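Local structure of haloacid dehalogenase domain protein hydrolase (Planctomyces limnophilus, 4OVY) at residues V39-N43 with D44-W48; E137-Q141 with P142-L146; V218-R221 with Q222-R226; G275-D278 with R279-T282; I290-M294 with Q295-K299. The protein binds a calcium ion and is probably a hydrolase of the haloacid dehalogenase superfamily, perhaps a phosphatase. All coordinates share one frame; numbering follows the deposited sequence.

In the fold
Five short pieces of one chain illustrate how a haloacid dehalogenase fold builds its metal site and several of its helix ends. Interaction 1 holds two of the calcium-binding residues, near the centre of the chain. Interaction 2 touches it, with Leu47 O 2.9 Å from Tyr140 N, and interaction 3 packs on its strand through Thr40. Interaction 5 meets interaction 2 where Trp298 lies against Pro142 and Met143, and interaction 4 touches interaction 5 through Leu281 and Val291. Leu277 of interaction 4 comes within about 9 Å of the calcium ion (side chain to metal), whereas residues 218-226, about 17 Å from interaction 1 between centres, face the second subunit.

Interaction 1: residues V39-N43 with D44-W48; sequences VTFDN and DGTLW. With CA (calcium ion), chain J; EDO (1,2-ethanediol), chain H.
Asn43 O draws the loop closed by accepting from Leu47 N at 2.8 Å, in the carbonyl plane, and from Thr46 N at 2.9 Å, well above that plane; Trp48 N adds a weak bond. The side chains of Asn43 and Trp48 meet without a bond between them. A CG anti to the backbone N (chi1 -173°) brings the Asn43 amide to one face of the indole, OD1 3.5 Å above the ring toward its rim, the planes 21° apart. Trp48 NE1 turns to Asp44 OD1, 2.8 Å away in the ring plane, on the anti lone pair. Asn43 ND2 reaches that same oxygen through a bridging water. Replacing Trp48 by alanine would take away the indole donor to Asp44 OD1 and would probably leave the Asn43 amide freer to turn. Apolar contact is slight, Leu47 CD2 resting 3.9 Å from Phe41 CD2. Calcium binds Asp42 OD2 at 2.3 Å and Asp44 O at 2.5 Å, with Asn234 and waters; Lys216 forms a salt bridge with Asp42 OD1, and Thr46 OG1 is hydrogen-bonded to Asn234. Two aspartates and a threonine at the end of strand 38-41 fit the DxDxT motif of haloacid dehalogenase-like hydrolases, whose metal site lies at this strand end.

Interaction 2: residues E137-Q141 with P142-L146; sequences ECVYQ and PMLEL. With EDO (1,2-ethanediol), chain F.
Val139 meets the start of helix 141-152 by a single branch, its CG2 lying 4.0 Å from Leu144 CD1 where the two side chains cross at about a right angle. Tyr140, the N-cap residue, comes next and contributes mostly backbone. Its carbonyl oxygen accepts from Leu144 N at 3.0 Å, in the carbonyl plane, and more weakly from Met143 N. Tyr140 CB packs 3.8 Å from CG of Met143, which is modelled as selenomethionine, and this CG sits at the edge of the tyrosine ring. The ring itself leads away from the helix, and its hydroxyl bonds Glu265. Gln141 engages through both backbone and side chain. Its carbonyl oxygen continues the helical pattern by accepting from Glu145 N at 3.0 Å. Its side chain leaves with CG anti to the backbone N and then bends at chi2 (65°), which turns the amide toward Glu145, one turn further on. There NE2 gives one hydrogen to Glu145 OE2 at 3.1 Å, an almost straight bond (175°) that leaves in the amide plane and arrives on the anti side of the carboxylate oxygen. The two flat groups are turned 66° apart. A second NE2 hydrogen goes to a bound 1,2-ethanediol, probably from the crystallisation liquor, and Gln141 OE1 lies 3.8 Å from Leu144 CD1. Glu145 OE2 also takes a bond from Ser6. A neutral amide facing a carboxylate one turn later, both partly exposed, suggests a charge-to-dipole hydrogen bond, directional but probably weaker than a salt bridge.

Interaction 3: residues V218-R221 with Q222-R226; sequences VGIR and QVIGR
Ile220 O is reached by two amides: Ile224 N donates at 2.8 Å, tilted 23° from the carbonyl plane, and Gly225 N adds a weak, longer bond. Gly225 N also lies near Arg221 O, again weakly bound, and Gly225 CA makes a CH...O contact with that same oxygen. The preceding turn is more regular, Val223 N meeting Gly219 O at 2.9 Å. Divided donation of this kind is found where a helix runs out, and here Gly225, with positive phi, is the first residue to leave helical geometry after helix 215-223. Arg221 lies against this glycine. Its CG starts anti to the backbone N and the chain then bends at chi2 (59°), carrying the guanidinium toward the helix end, where one face lies over Gly225, with NH1 3.5 Å from Gly225 CA. Its nitrogens are held from across the dimer, by Glu166 and Asp112 of the second subunit. On another side of the helix Ile220 and Ile224 run alongside each other, CG2 of Ile220 4.1 Å from CD1 of Ile224, and both continue onto strand 156-161. Ile220 CG2 also approaches Arg226 O, at 3.5 Å. Gln222 lies beside Val218, its CG 4.1 Å from Val218 CG1, before NE2 bonds the backbone oxygen of Val188 of the second subunit. Arg226 NE meets Glu181 of that same second subunit.

Interaction 4: residues G275-D278 with R279-T282; sequences GRLD and RALT
Helix 279-287 starts at Asp278, the N-cap residue, whose carbonyl oxygen accepts from Thr282 N at 3.0 Å in a nearly straight bond (172°). The aspartate side chain makes no capping bond. Standing with CG anti to the backbone N (chi1 178°), it lies beside Arg279 and points the same way, the carboxylate and guanidinium planes 29° apart. Asp278 OD2 sits over a face of the guanidinium, 3.7 Å from Arg279 NE: a long salt bridge of charges alone, with no N-H aimed at the oxygen. Asp278 OD1 takes a hydrogen from a water at 2.8 Å, and the same water bonds Thr282 OG1 at 2.7 Å. Both OD1 and OG1 also meet Arg270. Leu277, just ahead of the cap, turns onto the first turn of the helix, with CD1 3.8 Å from Ala280 CB and CG 3.9 Å from Leu281 CB; Leu277 also packs on strand 253-260. Asp236, from another loop, accepts from the amides of Asp278, Arg279 and Ala280. A carboxylate accepting from amides at the start of a helix, here Asp236 from a separate loop, is an arrangement found at helix N-termini, where amides lack partners in the preceding turn.

Interaction 5: residues I290-M294 with Q295-K299; sequences IVIDM and QRDWK. With EDO (1,2-ethanediol), chain G.
Asp293 ends strand 290-293 and is the N-cap of the short helix 294-297, a direct strand-to-helix turn. Its CB lies 3.7 Å from Asp297 OD2. From there CG runs anti to the backbone N (chi1 -177°), and OD1 forms the capping bond with Arg296 N at 3.3 Å, the amide standing well above the carboxylate plane; Thr260 also bonds OD1. OD2, the other branch, lies 3.7 Å from Arg296 CD and takes a hydrogen from a water that also serves Gln295 OE1. Asp297 answers in the reverse sense: its OD2 accepts from Asp293 N at 2.9 Å, while its own N donates to Asp293 O at 2.7 Å. Carboxylates thus receive backbone amides from both sides of the turn. A leucine in place of Asp293 would remove the carboxylate and would probably leave Arg296 N with only its weak bond to the backbone oxygen, and Thr260 OG1 without this partner, weakening the start of the helix. The turn also brings Met294, modelled as selenomethionine, to Trp298. Met294 CG sits over a face of the Trp298 six-membered ring, 4.2 Å from the centroid, in a CH-pi contact. SE makes an oblique Met-aromatic contact, and the terminal CE touches Trp298 CZ3 at 3.8 Å.

Interaction 1: residues V39-N43 with D44-W48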
# COMPACT_ATOMS: atom_id res chain seq x y z
N VAL A 39 -1.51 5.99 -12.21
CA VAL A 39 -2.23 5.20 -13.20
C VAL A 39 -2.32 3.75 -12.74
O VAL A 39 -1.33 3.18 -12.27
CB VAL A 39 -1.60 5.30 -14.62
CG1 VAL A 39 -0.14 4.89 -14.61
CG2 VAL A 39 -2.38 4.47 -15.62
N THR A 40 -3.50 3.16 -12.88
CA THR A 40 -3.76 1.79 -12.43
C THR A 40 -4.12 0.87 -13.59
O THR A 40 -4.92 1.23 -14.46
CB THR A 40 -4.87 1.73 -11.36
OG1 THR A 40 -6.06 2.38 -11.85
CG2 THR A 40 -4.42 2.39 -10.08
N PHE A 41 -3.53 -0.31 -13.58
CA PHE A 41 -3.76 -1.34 -14.59
C PHE A 41 -4.24 -2.62 -13.91
O PHE A 41 -3.66 -3.06 -12.92
CB PHE A 41 -2.45 -1.70 -15.30
CG PHE A 41 -1.87 -0.58 -16.13
CD1 PHE A 41 -1.08 0.40 -15.55
CD2 PHE A 41 -2.10 -0.53 -17.49
CE1 PHE A 41 -0.55 1.42 -16.31
CE2 PHE A 41 -1.58 0.50 -18.26
CZ PHE A 41 -0.80 1.47 -17.67
N ASP A 42 -5.27 -3.24 -14.48
CA ASP A 42 -5.49 -4.66 -14.20
C ASP A 42 -4.32 -5.44 -14.81
O ASP A 42 -3.59 -4.92 -15.66
CB ASP A 42 -6.82 -5.11 -14.81
CG ASP A 42 -7.31 -6.43 -14.24
OD1 ASP A 42 -6.74 -6.97 -13.28
OD2 ASP A 42 -8.32 -6.92 -14.76
N ASN A 43 -4.14 -6.68 -14.36
CA ASN A 43 -3.09 -7.56 -14.90
C ASN A 43 -3.66 -8.56 -15.91
O ASN A 43 -3.47 -8.41 -17.12
CB ASN A 43 -2.35 -8.28 -13.77
CG ASN A 43 -1.15 -9.07 -14.27
OD1 ASN A 43 -0.47 -8.68 -15.22
ND2 ASN A 43 -0.88 -10.20 -13.63
N ASP A 44 -4.38 -9.57 -15.42
CA ASP A 44 -4.96 -10.61 -16.28
C ASP A 44 -5.81 -9.98 -17.39
O ASP A 44 -6.74 -9.26 -17.09
CB ASP A 44 -5.84 -11.56 -15.47
CG ASP A 44 -5.09 -12.33 -14.40
OD1 ASP A 44 -3.88 -12.60 -14.56
OD2 ASP A 44 -5.73 -12.68 -13.39
N GLY A 45 -5.47 -10.24 -18.64
CA GLY A 45 -6.25 -9.76 -19.78
C GLY A 45 -6.00 -8.32 -20.17
O GLY A 45 -6.54 -7.84 -21.17
N THR A 46 -5.19 -7.61 -19.37
CA THR A 46 -4.88 -6.21 -19.61
C THR A 46 -3.39 -6.05 -19.94
O THR A 46 -3.05 -5.40 -20.93
CB THR A 46 -5.28 -5.36 -18.39
OG1 THR A 46 -6.71 -5.36 -18.27
CG2 THR A 46 -4.79 -3.93 -18.52
N LEU A 47 -2.53 -6.64 -19.12
CA LEU A 47 -1.07 -6.63 -19.34
C LEU A 47 -0.55 -7.95 -19.91
O LEU A 47 0.52 -7.98 -20.52
CB LEU A 47 -0.35 -6.34 -18.02
CG LEU A 47 -0.58 -4.97 -17.39
CD1 LEU A 47 0.21 -4.81 -16.10
CD2 LEU A 47 -0.19 -3.85 -18.36
N TRP A 48 -1.27 -9.05 -19.68
CA TRP A 48 -0.86 -10.35 -20.18
C TRP A 48 -2.05 -11.28 -20.41
O TRP A 48 -3.18 -10.95 -20.04
CB TRP A 48 0.18 -10.99 -19.25
CG TRP A 48 -0.33 -11.56 -17.96
CD1 TRP A 48 -1.52 -11.30 -17.33
CD2 TRP A 48 0.38 -12.46 -17.10
NE1 TRP A 48 -1.60 -12.00 -16.16
CE2 TRP A 48 -0.45 -12.72 -15.99
CE3 TRP A 48 1.63 -13.08 -17.16
CZ2 TRP A 48 -0.07 -13.56 -14.95
CZ3 TRP A 48 2.00 -13.93 -16.13
CH2 TRP A 48 1.16 -14.16 -15.05
CA CA J . -8.94 -8.63 -16.18
C1 EDO H . -8.20 -12.84 -11.55
O1 EDO H . -7.92 -11.75 -12.44
C2 EDO H . -9.67 -12.82 -11.15
O2 EDO H . -10.09 -11.47 -10.88
O HOH W 1 -6.05 -9.42 -12.86
O HOH W 2 -2.25 -12.06 -12.23
O HOH W 3 -10.78 -7.53 -14.35
O HOH W 4 -9.86 -10.50 -16.15

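Interaction 2: residues E137-Q141 with P142-L146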
# COMPACT_ATOMS: atom_id res chain seq x y z
N GLU A 137 6.35 -14.34 -20.57
CA GLU A 137 6.61 -13.89 -21.94
C GLU A 137 5.32 -13.70 -22.74
O GLU A 137 5.37 -13.22 -23.89
CB GLU A 137 7.56 -14.85 -22.66
CG GLU A 137 8.99 -14.76 -22.16
CD GLU A 137 9.93 -15.73 -22.86
OE1 GLU A 137 9.66 -16.12 -24.02
OE2 GLU A 137 10.94 -16.11 -22.24
N CYS A 138 4.18 -14.05 -22.15
CA CYS A 138 2.89 -13.85 -22.78
C CYS A 138 2.28 -12.52 -22.32
O CYS A 138 1.07 -12.39 -22.12
CB CYS A 138 1.98 -15.04 -22.50
SG CYS A 138 2.69 -16.61 -23.09
N VAL A 139 3.15 -11.53 -22.18
CA VAL A 139 2.77 -10.17 -21.83
C VAL A 139 2.63 -9.38 -23.12
O VAL A 139 3.18 -9.78 -24.16
CB VAL A 139 3.79 -9.50 -20.88
CG1 VAL A 139 3.87 -10.25 -19.55
CG2 VAL A 139 5.18 -9.41 -21.52
N TYR A 140 1.89 -8.28 -23.07
CA TYR A 140 1.60 -7.49 -24.26
C TYR A 140 2.65 -6.41 -24.48
O TYR A 140 2.77 -5.48 -23.69
CB TYR A 140 0.20 -6.88 -24.18
CG TYR A 140 -0.90 -7.89 -23.94
CD1 TYR A 140 -0.89 -9.14 -24.56
CD2 TYR A 140 -1.95 -7.60 -23.08
CE1 TYR A 140 -1.90 -10.06 -24.34
CE2 TYR A 140 -2.97 -8.51 -22.86
CZ TYR A 140 -2.94 -9.73 -23.48
OH TYR A 140 -3.94 -10.65 -23.25
N GLN A 141 3.39 -6.55 -25.57
CA GLN A 141 4.45 -5.62 -25.91
C GLN A 141 3.95 -4.17 -26.00
O GLN A 141 4.62 -3.26 -25.51
CB GLN A 141 5.13 -6.06 -27.22
CG GLN A 141 6.13 -5.07 -27.80
CD GLN A 141 7.35 -4.85 -26.91
OE1 GLN A 141 7.80 -5.76 -26.21
NE2 GLN A 141 7.89 -3.65 -26.95
N PRO A 142 2.76 -3.95 -26.61
CA PRO A 142 2.25 -2.58 -26.61
C PRO A 142 1.99 -2.01 -25.21
O PRO A 142 2.15 -0.81 -25.00
CB PRO A 142 0.94 -2.70 -27.42
CG PRO A 142 1.15 -3.89 -28.28
CD PRO A 142 1.93 -4.84 -27.42
N MSE A 143 1.63 -2.86 -24.26
CA MSE A 143 1.40 -2.39 -22.89
C MSE A 143 2.72 -2.15 -22.20
O MSE A 143 2.82 -1.25 -21.38
CB MSE A 143 0.52 -3.37 -22.10
CG MSE A 143 -0.85 -3.53 -22.75
SE MSE A 143 -1.89 -1.84 -22.73
CE MSE A 143 -2.29 -1.83 -20.81
N LEU A 144 3.75 -2.93 -22.51
CA LEU A 144 5.09 -2.64 -21.98
C LEU A 144 5.56 -1.25 -22.44
O LEU A 144 6.14 -0.49 -21.67
CB LEU A 144 6.09 -3.69 -22.43
CG LEU A 144 5.87 -5.14 -22.00
CD1 LEU A 144 7.05 -5.98 -22.46
CD2 LEU A 144 5.66 -5.25 -20.50
N GLU A 145 5.29 -0.94 -23.70
CA GLU A 145 5.59 0.39 -24.24
C GLU A 145 4.80 1.48 -23.52
O GLU A 145 5.35 2.53 -23.19
CB GLU A 145 5.31 0.43 -25.74
CG GLU A 145 6.28 -0.42 -26.55
CD GLU A 145 5.86 -0.61 -27.99
OE1 GLU A 145 4.93 0.10 -28.45
OE2 GLU A 145 6.48 -1.46 -28.66
N LEU A 146 3.52 1.22 -23.27
CA LEU A 146 2.68 2.19 -22.57
C LEU A 146 3.17 2.45 -21.16
O LEU A 146 3.27 3.59 -20.74
CB LEU A 146 1.22 1.72 -22.56
CG LEU A 146 0.23 2.61 -21.80
CD1 LEU A 146 0.24 4.04 -22.33
CD2 LEU A 146 -1.16 2.01 -21.92
C1 EDO F . 9.90 -1.28 -23.00
O1 EDO F . 9.82 -0.08 -23.78
C2 EDO F . 9.38 -2.44 -23.83
O2 EDO F . 10.15 -2.54 -25.04

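Interaction 3: residues V218-R221 with Q222-R226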
# COMPACT_ATOMS: atom_id res chain seq x y z
N VAL A 218 -11.82 0.47 -3.45
CA VAL A 218 -11.47 0.36 -2.04
C VAL A 218 -9.97 0.06 -1.88
O VAL A 218 -9.29 0.68 -1.07
CB VAL A 218 -12.32 -0.71 -1.33
CG1 VAL A 218 -11.82 -0.95 0.08
CG2 VAL A 218 -13.78 -0.30 -1.31
N GLY A 219 -9.46 -0.90 -2.65
CA GLY A 219 -8.04 -1.24 -2.56
C GLY A 219 -7.17 -0.06 -2.96
O GLY A 219 -6.18 0.26 -2.30
N ILE A 220 -7.57 0.62 -4.03
CA ILE A 220 -6.86 1.80 -4.50
C ILE A 220 -6.85 2.89 -3.42
O ILE A 220 -5.81 3.43 -3.08
CB ILE A 220 -7.48 2.33 -5.80
CG1 ILE A 220 -7.15 1.37 -6.96
CG2 ILE A 220 -6.98 3.73 -6.13
CD1 ILE A 220 -8.02 1.57 -8.18
N ARG A 221 -8.02 3.20 -2.87
CA ARG A 221 -8.10 4.28 -1.90
C ARG A 221 -7.35 3.96 -0.61
O ARG A 221 -6.70 4.85 -0.04
CB ARG A 221 -9.55 4.66 -1.62
CG ARG A 221 -9.70 5.86 -0.69
CD ARG A 221 -9.03 7.12 -1.23
NE ARG A 221 -9.12 8.24 -0.29
CZ ARG A 221 -8.40 8.37 0.82
NH1 ARG A 221 -7.50 7.45 1.18
NH2 ARG A 221 -8.58 9.43 1.59
N GLN A 222 -7.42 2.71 -0.15
CA GLN A 222 -6.71 2.31 1.07
C GLN A 222 -5.19 2.32 0.87
O GLN A 222 -4.47 2.89 1.69
CB GLN A 222 -7.15 0.91 1.53
CG GLN A 222 -8.60 0.82 1.98
CD GLN A 222 -8.82 1.30 3.40
OE1 GLN A 222 -8.11 2.18 3.90
NE2 GLN A 222 -9.82 0.73 4.07
N VAL A 223 -4.71 1.71 -0.20
CA VAL A 223 -3.26 1.56 -0.41
C VAL A 223 -2.60 2.83 -0.98
O VAL A 223 -1.56 3.27 -0.48
CB VAL A 223 -2.97 0.37 -1.34
CG1 VAL A 223 -1.49 0.30 -1.72
CG2 VAL A 223 -3.42 -0.93 -0.69
N ILE A 224 -3.19 3.40 -2.02
CA ILE A 224 -2.59 4.56 -2.69
C ILE A 224 -2.96 5.88 -2.00
O ILE A 224 -2.15 6.81 -1.95
CB ILE A 224 -2.98 4.63 -4.19
CG1 ILE A 224 -2.72 3.28 -4.87
CG2 ILE A 224 -2.22 5.75 -4.89
CD1 ILE A 224 -2.94 3.26 -6.37
N GLY A 225 -4.18 5.96 -1.48
CA GLY A 225 -4.67 7.17 -0.84
C GLY A 225 -4.99 8.29 -1.81
O GLY A 225 -5.08 9.45 -1.41
N ARG A 226 -5.16 7.94 -3.09
CA ARG A 226 -5.38 8.92 -4.15
C ARG A 226 -6.33 8.33 -5.19
O ARG A 226 -6.33 7.14 -5.42
CB ARG A 226 -4.05 9.25 -4.88
CG ARG A 226 -2.93 9.89 -4.07
CD ARG A 226 -1.65 10.01 -4.92
NE ARG A 226 -0.51 10.70 -4.29
CZ ARG A 226 -0.42 12.01 -4.11
NH1 ARG A 226 0.67 12.54 -3.55
NH2 ARG A 226 -1.42 12.82 -4.47

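Interaction 4: residues G275-D278 with R279-T282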
# COMPACT_ATOMS: atom_id res chain seq x y z
N GLY A 275 -12.26 -13.26 -17.84
CA GLY A 275 -12.18 -11.90 -18.38
C GLY A 275 -13.42 -11.47 -19.15
O GLY A 275 -13.31 -10.77 -20.17
N ARG A 276 -14.59 -11.87 -18.66
CA ARG A 276 -15.85 -11.51 -19.30
C ARG A 276 -15.98 -9.99 -19.41
O ARG A 276 -15.82 -9.28 -18.42
CB ARG A 276 -17.05 -12.08 -18.54
CG ARG A 276 -18.36 -11.97 -19.32
CD ARG A 276 -19.56 -12.43 -18.51
NE ARG A 276 -19.37 -13.77 -17.95
CZ ARG A 276 -19.63 -14.92 -18.59
NH1 ARG A 276 -20.11 -14.94 -19.82
NH2 ARG A 276 -19.42 -16.07 -17.96
N LEU A 277 -16.27 -9.53 -20.62
CA LEU A 277 -16.42 -8.11 -20.92
C LEU A 277 -17.77 -7.95 -21.61
O LEU A 277 -17.98 -8.48 -22.70
CB LEU A 277 -15.29 -7.65 -21.85
CG LEU A 277 -15.39 -6.21 -22.37
CD1 LEU A 277 -15.41 -5.21 -21.22
CD2 LEU A 277 -14.27 -5.90 -23.35
N ASP A 278 -18.67 -7.22 -20.97
CA ASP A 278 -20.05 -7.12 -21.43
C ASP A 278 -20.64 -5.78 -21.01
O ASP A 278 -20.81 -4.89 -21.84
CB ASP A 278 -20.86 -8.29 -20.88
CG ASP A 278 -22.33 -8.25 -21.27
OD1 ASP A 278 -22.72 -7.56 -22.24
OD2 ASP A 278 -23.10 -8.95 -20.60
N ARG A 279 -20.91 -5.62 -19.72
CA ARG A 279 -21.50 -4.38 -19.21
C ARG A 279 -20.59 -3.17 -19.44
O ARG A 279 -21.06 -2.09 -19.82
CB ARG A 279 -21.81 -4.52 -17.71
CG ARG A 279 -22.64 -5.74 -17.33
CD ARG A 279 -23.93 -5.83 -18.13
NE ARG A 279 -24.65 -7.06 -17.87
CZ ARG A 279 -25.78 -7.41 -18.47
NH1 ARG A 279 -26.33 -6.61 -19.38
NH2 ARG A 279 -26.37 -8.56 -18.17
N ALA A 280 -19.29 -3.35 -19.23
CA ALA A 280 -18.33 -2.27 -19.43
C ALA A 280 -18.22 -1.86 -20.90
O ALA A 280 -18.03 -0.68 -21.21
CB ALA A 280 -16.96 -2.66 -18.88
N LEU A 281 -18.32 -2.84 -21.79
CA LEU A 281 -18.25 -2.59 -23.24
C LEU A 281 -19.48 -1.83 -23.72
O LEU A 281 -19.37 -0.84 -24.46
CB LEU A 281 -18.10 -3.92 -23.98
CG LEU A 281 -17.86 -3.90 -25.49
CD1 LEU A 281 -16.67 -3.03 -25.84
CD2 LEU A 281 -17.67 -5.32 -26.00
N THR A 282 -20.65 -2.28 -23.29
CA THR A 282 -21.90 -1.59 -23.63
C THR A 282 -21.90 -0.13 -23.15
O THR A 282 -22.39 0.74 -23.86
CB THR A 282 -23.09 -2.36 -23.05
OG1 THR A 282 -23.14 -3.65 -23.68
CG2 THR A 282 -24.42 -1.63 -23.28
O HOH W 5 -24.48 -5.37 -22.06

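Interaction 5: residues I290-M294 with Q295-K299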
# COMPACT_ATOMS: atom_id res chain seq x y z
N ILE A 290 -12.27 4.52 -23.68
CA ILE A 290 -11.71 4.29 -25.01
C ILE A 290 -11.34 2.82 -25.13
O ILE A 290 -10.58 2.28 -24.33
CB ILE A 290 -10.47 5.16 -25.27
CG1 ILE A 290 -10.77 6.64 -24.99
CG2 ILE A 290 -9.97 4.95 -26.70
CD1 ILE A 290 -11.87 7.24 -25.84
N VAL A 291 -11.89 2.17 -26.15
CA VAL A 291 -11.70 0.75 -26.36
C VAL A 291 -10.52 0.51 -27.30
O VAL A 291 -10.47 1.06 -28.39
CB VAL A 291 -12.97 0.10 -26.92
CG1 VAL A 291 -12.76 -1.40 -27.15
CG2 VAL A 291 -14.14 0.34 -25.97
N ILE A 292 -9.59 -0.32 -26.84
CA ILE A 292 -8.46 -0.77 -27.65
C ILE A 292 -8.87 -2.05 -28.39
O ILE A 292 -9.17 -3.07 -27.76
CB ILE A 292 -7.25 -1.07 -26.76
CG1 ILE A 292 -6.82 0.18 -25.98
CG2 ILE A 292 -6.08 -1.61 -27.57
CD1 ILE A 292 -6.05 -0.13 -24.71
N ASP A 293 -8.90 -1.98 -29.72
CA ASP A 293 -9.17 -3.14 -30.58
C ASP A 293 -7.84 -3.84 -30.86
O ASP A 293 -7.06 -3.37 -31.69
CB ASP A 293 -9.82 -2.65 -31.88
CG ASP A 293 -10.23 -3.77 -32.83
OD1 ASP A 293 -9.61 -4.85 -32.83
OD2 ASP A 293 -11.18 -3.55 -33.60
N MSE A 294 -7.58 -4.96 -30.18
CA MSE A 294 -6.28 -5.63 -30.29
C MSE A 294 -5.93 -6.01 -31.72
O MSE A 294 -4.79 -5.83 -32.16
CB MSE A 294 -6.22 -6.86 -29.37
CG MSE A 294 -6.11 -6.47 -27.89
SE MSE A 294 -5.92 -8.04 -26.71
CE MSE A 294 -4.42 -8.82 -27.71
N GLN A 295 -6.90 -6.54 -32.45
CA GLN A 295 -6.70 -6.97 -33.84
C GLN A 295 -6.23 -5.83 -34.73
O GLN A 295 -5.32 -6.00 -35.53
CB GLN A 295 -8.01 -7.54 -34.41
CG GLN A 295 -7.91 -8.07 -35.84
CD GLN A 295 -9.26 -8.40 -36.44
OE1 GLN A 295 -10.25 -7.72 -36.20
NE2 GLN A 295 -9.31 -9.45 -37.25
N ARG A 296 -6.84 -4.66 -34.57
CA ARG A 296 -6.58 -3.53 -35.47
C ARG A 296 -5.56 -2.53 -34.95
O ARG A 296 -4.88 -1.89 -35.76
CB ARG A 296 -7.89 -2.81 -35.78
CG ARG A 296 -8.87 -3.67 -36.57
CD ARG A 296 -10.06 -2.87 -37.06
NE ARG A 296 -9.70 -1.87 -38.06
CZ ARG A 296 -9.51 -2.11 -39.36
NH1 ARG A 296 -9.19 -1.10 -40.17
NH2 ARG A 296 -9.63 -3.34 -39.86
N ASP A 297 -5.43 -2.40 -33.63
CA ASP A 297 -4.68 -1.28 -33.03
C ASP A 297 -3.24 -1.60 -32.67
O ASP A 297 -2.46 -0.68 -32.42
CB ASP A 297 -5.40 -0.74 -31.79
CG ASP A 297 -6.80 -0.20 -32.10
OD1 ASP A 297 -7.16 -0.05 -33.29
OD2 ASP A 297 -7.54 0.10 -31.13
N TRP A 298 -2.89 -2.88 -32.61
CA TRP A 298 -1.57 -3.30 -32.14
C TRP A 298 -0.80 -4.01 -33.26
O TRP A 298 -1.28 -5.00 -33.83
CB TRP A 298 -1.70 -4.23 -30.92
CG TRP A 298 -2.08 -3.53 -29.64
CD1 TRP A 298 -2.21 -2.18 -29.44
CD2 TRP A 298 -2.30 -4.14 -28.36
NE1 TRP A 298 -2.52 -1.92 -28.13
CE2 TRP A 298 -2.58 -3.10 -27.44
CE3 TRP A 298 -2.28 -5.46 -27.90
CZ2 TRP A 298 -2.85 -3.34 -26.09
CZ3 TRP A 298 -2.55 -5.70 -26.55
CH2 TRP A 298 -2.83 -4.65 -25.67
N LYS A 299 0.41 -3.52 -33.54
CA LYS A 299 1.24 -4.02 -34.64
C LYS A 299 1.80 -5.39 -34.32
O LYS A 299 2.02 -6.21 -35.21
CB LYS A 299 2.40 -3.07 -34.93
CG LYS A 299 2.01 -1.69 -35.44
CD LYS A 299 3.27 -0.90 -35.82
CE LYS A 299 3.04 0.60 -35.88
NZ LYS A 299 2.27 0.97 -37.09
C1 EDO G . -2.67 -5.45 -37.34
O1 EDO G . -3.40 -4.22 -37.29
C2 EDO G . -1.19 -5.18 -37.55
O2 EDO G . -0.92 -3.77 -37.51
O HOH W 6 -8.75 2.34 -30.42
O HOH W 7 -11.73 -5.80 -35.11